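Long-range contacts in heat-inducible transcription repressor HrcA (PDB 1STZ), which probably represses the class I heat shock operons grpE-dnaK-dnaJ and groELS by binding DNA as a negative transcriptional regulator: residues Arg149-Pro154 with Ser163-Phe168; Asn192-Gly197 with Ile208-Gly213; Tyr159-Ile164 with Ser171-Ile176. All blocks are in the same frame, centred on the assembly; numbering follows the deposited sequence.

Contact 1 (Arg149-Pro154 with Ser163-Phe168); sequences RVMLIP and SILTEF
Met151 and Leu165 meet at an oblique angle on one face of an antiparallel sheet, the thioether sulfur against one branch of the leucine: Met151 SD lies 3.6 Å from Leu165 CD2. The methionine gets there by bending. Its CG lies opposite the carbonyl carbon (chi1 -63°), and a bend at the second torsion (chi2 110°) carries the sulfur over toward the neighbouring strand. Ser163 sits directly opposite Met151, with its OG 3.8 Å from both Met151 SD and Met151 CB, so the hydroxyl looks onto sulfur and carbon. Beyond them Arg149 runs extended and lays one guanidinium face over Met151 CG, 3.6 Å from the plane and displaced toward the rim; NH1 is hydrogen-bonded to Val155 O of the second subunit. On the reverse face Val150 CG2 and Ile164 CG2 make a looser pair at 4.3 Å, and Val150 also packs against Leu191 and Leu195 of helix 184-195. The backbones are tied by two bonds between Met151 and Ser163: Met151 N to Ser163 O at 3.0 Å, nearly straight at 167°, and Ser163 N to Met151 O at 3.1 Å. The chemistry is two-sided: hydrocarbon faces the helix, while sulfur, guanidinium and leucine face the second subunit. On that second side Ser163 OG is a buried hydroxyl with no polar partner in the model.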
loop_
_atom_site.group_PDB
_atom_site.type_symbol
_atom_site.label_atom_id
_atom_site.label_comp_id
_atom_site.label_asym_id
_atom_site.label_seq_id
_atom_site.Cartn_x
_atom_site.Cartn_y
_atom_site.Cartn_z
ATOM N N ARG A 149 12.978 22.143 -21.646
ATOM C CA ARG A 149 12.109 21.950 -22.815
ATOM C C ARG A 149 10.647 22.273 -22.495
ATOM O O ARG A 149 10.181 22.011 -21.394
ATOM C CB ARG A 149 12.191 20.492 -23.266
ATOM C CG ARG A 149 11.411 20.155 -24.512
ATOM C CD ARG A 149 11.696 18.760 -25.005
ATOM N NE ARG A 149 10.674 18.284 -25.932
ATOM C CZ ARG A 149 10.356 17.009 -26.114
ATOM N NH1 ARG A 149 10.981 16.061 -25.422
ATOM N NH2 ARG A 149 9.399 16.679 -26.982
ATOM N N VAL A 150 9.924 22.804 -23.478
ATOM C CA VAL A 150 8.499 23.089 -23.341
ATOM C C VAL A 150 7.732 22.242 -24.344
ATOM O O VAL A 150 7.986 22.320 -25.536
ATOM C CB VAL A 150 8.182 24.564 -23.602
ATOM C CG1 VAL A 150 6.682 24.833 -23.466
ATOM C CG2 VAL A 150 8.980 25.452 -22.665
ATOM N N MET A 151 6.794 21.449 -23.854
ATOM C CA MET A 151 5.995 20.572 -24.699
ATOM C C MET A 151 4.558 21.083 -24.787
ATOM O O MET A 151 3.949 21.400 -23.762
ATOM C CB MET A 151 5.995 19.149 -24.134
ATOM C CG MET A 151 7.362 18.465 -24.092
ATOM S SD MET A 151 7.968 18.276 -22.408
ATOM C CE MET A 151 8.715 19.668 -22.179
ATOM N N LEU A 152 4.056 21.204 -26.015
ATOM C CA LEU A 152 2.636 21.399 -26.305
ATOM C C LEU A 152 2.128 20.265 -27.191
ATOM O O LEU A 152 2.304 20.319 -28.394
ATOM C CB LEU A 152 2.416 22.692 -27.070
ATOM C CG LEU A 152 2.572 24.052 -26.415
ATOM C CD1 LEU A 152 2.159 25.095 -27.432
ATOM C CD2 LEU A 152 1.746 24.201 -25.156
ATOM N N ILE A 153 1.481 19.260 -26.607
ATOM C CA ILE A 153 1.048 18.061 -27.349
ATOM C C ILE A 153 -0.455 18.037 -27.674
ATOM O O ILE A 153 -1.265 17.851 -26.788
ATOM C CB ILE A 153 1.407 16.816 -26.514
ATOM C CG1 ILE A 153 2.926 16.740 -26.306
ATOM C CG2 ILE A 153 0.898 15.554 -27.177
ATOM C CD1 ILE A 153 3.347 17.126 -24.956
ATOM N N PRO A 154 -0.850 18.206 -28.927
ATOM C CA PRO A 154 -2.274 18.068 -29.270
ATOM C C PRO A 154 -2.752 16.612 -29.162
ATOM O O PRO A 154 -2.283 15.780 -29.933
ATOM C CB PRO A 154 -2.358 18.559 -30.729
ATOM C CG PRO A 154 -0.980 19.010 -31.108
ATOM C CD PRO A 154 -0.020 18.531 -30.097
ATOM N N SER A 163 3.336 20.978 -20.798
ATOM C CA SER A 163 4.225 20.660 -19.687
ATOM C C SER A 163 5.619 21.201 -19.948
ATOM O O SER A 163 5.922 21.665 -21.037
ATOM C CB SER A 163 4.303 19.151 -19.433
ATOM O OG SER A 163 4.619 18.453 -20.622
ATOM N N ILE A 164 6.456 21.191 -18.921
ATOM C CA ILE A 164 7.848 21.553 -19.094
ATOM C C ILE A 164 8.703 20.423 -18.581
ATOM O O ILE A 164 8.283 19.666 -17.717
ATOM C CB ILE A 164 8.201 22.873 -18.374
ATOM C CG1 ILE A 164 8.016 22.745 -16.860
ATOM C CG2 ILE A 164 7.365 24.007 -18.920
ATOM C CD1 ILE A 164 8.424 23.979 -16.090
ATOM N N LEU A 165 9.905 20.333 -19.121
ATOM C CA LEU A 165 10.903 19.398 -18.645
ATOM C C LEU A 165 11.874 20.187 -17.798
ATOM O O LEU A 165 12.280 21.280 -18.161
ATOM C CB LEU A 165 11.680 18.785 -19.800
ATOM C CG LEU A 165 11.703 17.272 -19.857
ATOM C CD1 LEU A 165 12.321 16.713 -18.574
ATOM C CD2 LEU A 165 10.286 16.708 -20.085
ATOM N N THR A 166 12.288 19.568 -16.712
ATOM C CA THR A 166 13.215 20.148 -15.781
ATOM C C THR A 166 14.256 19.058 -15.460
ATOM O O THR A 166 14.087 17.944 -15.904
ATOM C CB THR A 166 12.331 20.592 -14.608
ATOM O OG1 THR A 166 12.173 22.026 -14.629
ATOM C CG2 THR A 166 12.849 20.215 -13.288
ATOM N N GLU A 167 15.324 19.363 -14.717
ATOM C CA GLU A 167 16.300 18.336 -14.312
ATOM C C GLU A 167 15.701 17.274 -13.387
ATOM O O GLU A 167 16.256 16.176 -13.270
ATOM C CB GLU A 167 17.562 18.957 -13.681
ATOM C CG GLU A 167 17.346 19.618 -12.321
ATOM C CD GLU A 167 18.649 19.949 -11.619
ATOM O OE1 GLU A 167 18.802 21.102 -11.159
ATOM O OE2 GLU A 167 19.529 19.059 -11.551
ATOM N N PHE A 168 14.571 17.599 -12.754
ATOM C CA PHE A 168 13.844 16.703 -11.850
ATOM C C PHE A 168 12.634 15.985 -12.454
ATOM O O PHE A 168 11.929 15.271 -11.747
ATOM C CB PHE A 168 13.365 17.498 -10.627
ATOM C CG PHE A 168 14.467 18.180 -9.886
ATOM C CD1 PHE A 168 14.386 19.527 -9.591
ATOM C CD2 PHE A 168 15.612 17.479 -9.522
ATOM C CE1 PHE A 168 15.411 20.162 -8.900
ATOM C CE2 PHE A 168 16.641 18.104 -8.834
ATOM C CZ PHE A 168 16.539 19.444 -8.517
#

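Contact 2 (Asn192-Gly197 with Ile208-Gly213); sequences NFLLRG and IESLKG
Leu194, in the last turn of helix 184-195, reaches across to the loop turn at Ser210. Its CB points at segment 208-213 but stays clear of close contact; with CG set opposite the carbonyl carbon (chi1 -66°), the branch point arrives 4.1 Å from Ser210 OG. Both methyls border the hydroxyl: CD2 comes in closest, 3.1 Å from Ser210 OG, a tight carbon-oxygen approach, while CD1 is 4.0 Å from the same Ser210 OG and also reaches Leu211 CD2 at 4.2 Å. The next residue, Leu195, covers the deeper side. Its CD2 presses on Ile208 CD1 at 3.5 Å, tighter than usual for two carbons, and is 4.1 Å from Leu211 CD1; the Leu195 side chain crosses those of Ile208 and Leu211 at about a right angle. Val203 of helix 200-205 touches Leu195 and Ile208, and Leu217 of helix 215-224 touches Leu194 and Leu211, so the cluster is walled by the helices before and after the loop. Apart from the hydroxyl of exposed Ser210, the side-chain contact is apolar. This is a helix C-terminus packed through leucines on a short 3-10 turn in the connection between helices 200-205 and 215-224; helices 184-195 and 215-224 pack on the three-stranded sheet.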
loop_
_atom_site.group_PDB
_atom_site.type_symbol
_atom_site.label_atom_id
_atom_site.label_comp_id
_atom_site.label_asym_id
_atom_site.label_seq_id
_atom_site.Cartn_x
_atom_site.Cartn_y
_atom_site.Cartn_z
ATOM N N ASN A 192 9.731 27.431 -26.820
ATOM C CA ASN A 192 11.075 26.910 -26.556
ATOM C C ASN A 192 12.197 27.943 -26.769
ATOM O O ASN A 192 13.168 27.966 -26.016
ATOM C CB ASN A 192 11.336 25.636 -27.368
ATOM C CG ASN A 192 10.856 24.392 -26.643
ATOM O OD1 ASN A 192 11.423 24.015 -25.624
ATOM N ND2 ASN A 192 9.786 23.774 -27.141
ATOM N N PHE A 193 12.046 28.804 -27.770
ATOM C CA PHE A 193 12.989 29.900 -27.994
ATOM C C PHE A 193 13.017 30.839 -26.805
ATOM O O PHE A 193 14.082 31.270 -26.387
ATOM C CB PHE A 193 12.602 30.716 -29.230
ATOM C CG PHE A 193 12.722 29.971 -30.525
ATOM C CD1 PHE A 193 12.072 30.443 -31.666
ATOM C CD2 PHE A 193 13.480 28.797 -30.623
ATOM C CE1 PHE A 193 12.174 29.768 -32.864
ATOM C CE2 PHE A 193 13.590 28.126 -31.832
ATOM C CZ PHE A 193 12.941 28.612 -32.948
ATOM N N LEU A 194 11.836 31.137 -26.268
ATOM C CA LEU A 194 11.666 32.104 -25.181
ATOM C C LEU A 194 12.038 31.576 -23.810
ATOM O O LEU A 194 12.496 32.334 -22.955
ATOM C CB LEU A 194 10.208 32.557 -25.121
ATOM C CG LEU A 194 9.712 33.365 -26.317
ATOM C CD1 LEU A 194 8.203 33.538 -26.249
ATOM C CD2 LEU A 194 10.414 34.725 -26.379
ATOM N N LEU A 195 11.821 30.283 -23.588
ATOM C CA LEU A 195 11.835 29.725 -22.245
ATOM C C LEU A 195 12.963 28.760 -21.944
ATOM O O LEU A 195 13.332 28.594 -20.788
ATOM C CB LEU A 195 10.506 29.026 -21.979
ATOM C CG LEU A 195 9.302 29.954 -21.867
ATOM C CD1 LEU A 195 8.072 29.128 -21.657
ATOM C CD2 LEU A 195 9.480 30.938 -20.723
ATOM N N ARG A 196 13.475 28.093 -22.970
ATOM C CA ARG A 196 14.536 27.103 -22.823
ATOM C C ARG A 196 15.830 27.761 -22.367
ATOM O O ARG A 196 16.280 28.710 -22.983
ATOM C CB ARG A 196 14.756 26.424 -24.174
ATOM C CG ARG A 196 15.710 25.271 -24.191
ATOM C CD ARG A 196 15.767 24.601 -25.560
ATOM N NE ARG A 196 14.881 23.439 -25.648
ATOM C CZ ARG A 196 14.676 22.737 -26.760
ATOM N NH1 ARG A 196 15.278 23.076 -27.899
ATOM N NH2 ARG A 196 13.868 21.683 -26.732
ATOM N N GLY A 197 16.426 27.263 -21.290
ATOM C CA GLY A 197 17.612 27.890 -20.720
ATOM C C GLY A 197 17.300 28.916 -19.639
ATOM O O GLY A 197 18.180 29.305 -18.876
ATOM N N ILE A 208 10.576 37.592 -18.373
ATOM C CA ILE A 208 10.305 37.214 -19.758
ATOM C C ILE A 208 9.100 37.998 -20.279
ATOM O O ILE A 208 7.996 37.463 -20.418
ATOM C CB ILE A 208 10.109 35.687 -19.871
ATOM C CG1 ILE A 208 11.263 34.981 -19.150
ATOM C CG2 ILE A 208 10.049 35.268 -21.343
ATOM C CD1 ILE A 208 11.374 33.557 -19.418
ATOM N N GLU A 209 9.349 39.276 -20.570
ATOM C CA GLU A 209 8.310 40.240 -20.944
ATOM C C GLU A 209 7.520 39.804 -22.188
ATOM O O GLU A 209 6.328 40.092 -22.301
ATOM C CB GLU A 209 8.926 41.647 -21.157
ATOM C CG GLU A 209 9.617 42.239 -19.922
ATOM C CD GLU A 209 9.826 43.756 -19.980
ATOM O OE1 GLU A 209 10.257 44.346 -18.959
ATOM O OE2 GLU A 209 9.567 44.374 -21.033
ATOM N N SER A 210 8.174 39.091 -23.102
ATOM C CA SER A 210 7.529 38.647 -24.339
ATOM C C SER A 210 6.394 37.623 -24.153
ATOM O O SER A 210 5.676 37.338 -25.106
ATOM C CB SER A 210 8.574 38.088 -25.307
ATOM O OG SER A 210 9.317 37.058 -24.686
ATOM N N LEU A 211 6.226 37.064 -22.951
ATOM C CA LEU A 211 5.111 36.138 -22.702
ATOM C C LEU A 211 3.707 36.791 -22.708
ATOM O O LEU A 211 2.704 36.087 -22.844
ATOM C CB LEU A 211 5.324 35.351 -21.399
ATOM C CG LEU A 211 6.338 34.200 -21.420
ATOM C CD1 LEU A 211 6.290 33.441 -20.107
ATOM C CD2 LEU A 211 6.113 33.249 -22.585
ATOM N N LYS A 212 3.624 38.118 -22.589
ATOM C CA LYS A 212 2.323 38.806 -22.578
ATOM C C LYS A 212 1.863 39.287 -23.968
ATOM O O LYS A 212 0.827 39.942 -24.084
ATOM C CB LYS A 212 2.340 39.967 -21.574
ATOM C CG LYS A 212 2.088 39.533 -20.139
ATOM C CD LYS A 212 1.758 40.702 -19.212
ATOM C CE LYS A 212 1.225 40.209 -17.853
ATOM N NZ LYS A 212 2.104 39.201 -17.172
ATOM N N GLY A 213 2.605 38.922 -25.015
ATOM C CA GLY A 213 2.338 39.383 -26.371
ATOM C C GLY A 213 1.133 38.767 -27.068
ATOM O O GLY A 213 0.703 39.267 -28.104
#

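Contact 3 (Tyr159-Ile164 with Ser171-Ile176); sequences YLIFSI and SKVTPI
Six backbone hydrogen bonds, grouped in three pairs, join Leu160 to Ile176, Phe162 to Thr174 and Ile164 to Ser171, making this an antiparallel beta hairpin interrupted by a beta bulge. The shortest is Ile176 N to Leu160 O at 2.7 Å, answered by Leu160 N to Ile176 O at 2.9 Å. Past the bulge, Ile164 N reaches Ser171 O at 3.0 Å in an almost straight line (176°). The bulge shifts the register by one between Phe162 and Ile164, and Lys172 absorbs it with a left-handed backbone (phi 61°). Thr174 OG1 then donates to Lys172 O at 2.8 Å, approaching from well above the carbonyl plane, a bond inside the strand at the bulge. Outward from the backbone, Ile161 is paired with Pro175 on one face, and Ile161 CG2 also meets Val173 CG1 at 4.0 Å, the two side chains crossing at a slant. Val173 and Pro175 pack on Pro175 and Val173 of the second subunit, a reciprocal contact. The other face carries Leu160, Phe162, Ile164, Ser171, Thr174 and Ile176, and helix 215-224 touches Phe162, Thr174 and Ile176. With CG anti to its nitrogen (chi1 164°), the Phe162 ring is carried out beside Thr174, whose CB lies at its edge, near the ring plane. Ile164 and Lys172 run side by side, Ile164 CD1 against Lys172 CG at 3.8 Å. Leu160 and Ile176 do the same at the far end, where Ile176 CD1 touches two residues of the adjoining strand, 3.7 Å from Phe162 CB and 4.1 Å from Leu160 CD2.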
loop_
_atom_site.group_PDB
_atom_site.type_symbol
_atom_site.label_atom_id
_atom_site.label_comp_id
_atom_site.label_asym_id
_atom_site.label_seq_id
_atom_site.Cartn_x
_atom_site.Cartn_y
_atom_site.Cartn_z
ATOM N N TYR A 159 -8.416 19.094 -27.227
ATOM C CA TYR A 159 -7.522 19.095 -26.074
ATOM C C TYR A 159 -6.035 19.183 -26.413
ATOM O O TYR A 159 -5.566 18.633 -27.395
ATOM C CB TYR A 159 -7.787 17.849 -25.221
ATOM C CG TYR A 159 -9.216 17.731 -24.731
ATOM C CD1 TYR A 159 -10.068 16.746 -25.225
ATOM C CD2 TYR A 159 -9.717 18.608 -23.778
ATOM C CE1 TYR A 159 -11.380 16.640 -24.777
ATOM C CE2 TYR A 159 -11.026 18.510 -23.330
ATOM C CZ TYR A 159 -11.848 17.525 -23.826
ATOM O OH TYR A 159 -13.140 17.433 -23.376
ATOM N N LEU A 160 -5.308 19.863 -25.544
ATOM C CA LEU A 160 -3.871 20.063 -25.655
ATOM C C LEU A 160 -3.243 19.739 -24.313
ATOM O O LEU A 160 -3.808 20.086 -23.288
ATOM C CB LEU A 160 -3.606 21.536 -25.977
ATOM C CG LEU A 160 -2.260 21.964 -26.556
ATOM C CD1 LEU A 160 -2.430 23.209 -27.434
ATOM C CD2 LEU A 160 -1.254 22.237 -25.466
ATOM N N ILE A 161 -2.079 19.098 -24.295
ATOM C CA ILE A 161 -1.359 18.931 -23.044
ATOM C C ILE A 161 -0.066 19.735 -23.029
ATOM O O ILE A 161 0.806 19.559 -23.872
ATOM C CB ILE A 161 -1.101 17.431 -22.719
ATOM C CG1 ILE A 161 -2.431 16.729 -22.432
ATOM C CG2 ILE A 161 -0.202 17.314 -21.501
ATOM C CD1 ILE A 161 -2.343 15.223 -22.368
ATOM N N PHE A 162 0.029 20.643 -22.063
ATOM C CA PHE A 162 1.214 21.453 -21.853
ATOM C C PHE A 162 2.019 20.852 -20.717
ATOM O O PHE A 162 1.457 20.314 -19.778
ATOM C CB PHE A 162 0.819 22.901 -21.519
ATOM C CG PHE A 162 1.935 23.718 -20.915
ATOM C CD1 PHE A 162 2.876 24.349 -21.723
ATOM C CD2 PHE A 162 2.037 23.870 -19.540
ATOM C CE1 PHE A 162 3.899 25.110 -21.162
ATOM C CE2 PHE A 162 3.051 24.614 -18.989
ATOM C CZ PHE A 162 3.985 25.236 -19.803
ATOM N N SER A 163 3.336 20.978 -20.798
ATOM C CA SER A 163 4.225 20.660 -19.687
ATOM C C SER A 163 5.619 21.201 -19.948
ATOM O O SER A 163 5.922 21.665 -21.037
ATOM C CB SER A 163 4.303 19.151 -19.433
ATOM O OG SER A 163 4.619 18.453 -20.622
ATOM N N ILE A 164 6.456 21.191 -18.921
ATOM C CA ILE A 164 7.848 21.553 -19.094
ATOM C C ILE A 164 8.703 20.423 -18.581
ATOM O O ILE A 164 8.283 19.666 -17.717
ATOM C CB ILE A 164 8.201 22.873 -18.374
ATOM C CG1 ILE A 164 8.016 22.745 -16.860
ATOM C CG2 ILE A 164 7.365 24.007 -18.920
ATOM C CD1 ILE A 164 8.424 23.979 -16.090
ATOM N N SER A 171 7.093 18.645 -15.199
ATOM C CA SER A 171 6.323 19.464 -14.275
ATOM C C SER A 171 5.275 20.273 -14.999
ATOM O O SER A 171 5.304 20.402 -16.217
ATOM C CB SER A 171 7.244 20.414 -13.514
ATOM O OG SER A 171 8.390 19.720 -13.061
ATOM N N LYS A 172 4.355 20.813 -14.212
ATOM C CA LYS A 172 3.306 21.712 -14.668
ATOM C C LYS A 172 2.390 21.092 -15.682
ATOM O O LYS A 172 1.818 21.801 -16.487
ATOM C CB LYS A 172 3.890 22.986 -15.262
ATOM C CG LYS A 172 4.973 23.611 -14.444
ATOM C CD LYS A 172 4.450 24.051 -13.133
ATOM C CE LYS A 172 5.396 25.021 -12.497
ATOM N NZ LYS A 172 4.901 25.372 -11.137
ATOM N N VAL A 173 2.200 19.783 -15.606
ATOM C CA VAL A 173 1.386 19.087 -16.581
ATOM C C VAL A 173 -0.060 19.576 -16.504
ATOM O O VAL A 173 -0.703 19.505 -15.459
ATOM C CB VAL A 173 1.461 17.551 -16.430
ATOM C CG1 VAL A 173 0.885 16.880 -17.653
ATOM C CG2 VAL A 173 2.885 17.111 -16.277
ATOM N N THR A 174 -0.574 20.057 -17.628
ATOM C CA THR A 174 -1.838 20.773 -17.642
ATOM C C THR A 174 -2.562 20.554 -18.947
ATOM O O THR A 174 -2.139 21.066 -19.965
ATOM C CB THR A 174 -1.593 22.280 -17.475
ATOM O OG1 THR A 174 -0.877 22.541 -16.262
ATOM C CG2 THR A 174 -2.923 23.023 -17.305
ATOM N N PRO A 175 -3.643 19.787 -18.936
ATOM C CA PRO A 175 -4.504 19.679 -20.112
ATOM C C PRO A 175 -5.248 20.994 -20.332
ATOM O O PRO A 175 -5.630 21.627 -19.366
ATOM C CB PRO A 175 -5.477 18.561 -19.733
ATOM C CG PRO A 175 -4.881 17.910 -18.594
ATOM C CD PRO A 175 -4.121 18.944 -17.833
ATOM N N ILE A 176 -5.444 21.380 -21.584
ATOM C CA ILE A 176 -6.028 22.671 -21.953
ATOM C C ILE A 176 -7.130 22.444 -22.982
ATOM O O ILE A 176 -6.954 21.652 -23.897
ATOM C CB ILE A 176 -4.940 23.592 -22.553
ATOM C CG1 ILE A 176 -3.831 23.859 -21.535
ATOM C CG2 ILE A 176 -5.526 24.912 -22.995
ATOM C CD1 ILE A 176 -2.541 24.312 -22.187
#

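Contacts 1 and 3 are the two seams of one three-stranded antiparallel sheet. They share Ser163 and Ile164 on the central strand 159-166, and their centres are about 8 Å apart. Leu152 continues the helix-facing side of contact 1 onto contact 3, its CD2 3.6 Å from Phe162 CD1. Contact 2 belongs to the helical layer over that face, its centre about 14 Å from that of contact 1; the probable hydrogen bond from Asn192 ND2 to Val150 O, 2.8 Å, joins the two. Contacts 2 and 3 do not touch, with nearest atoms about 6 Å apart. Both sheet contacts reach the second subunit and contact 2 does not, consistent with dimerization through the sheet side.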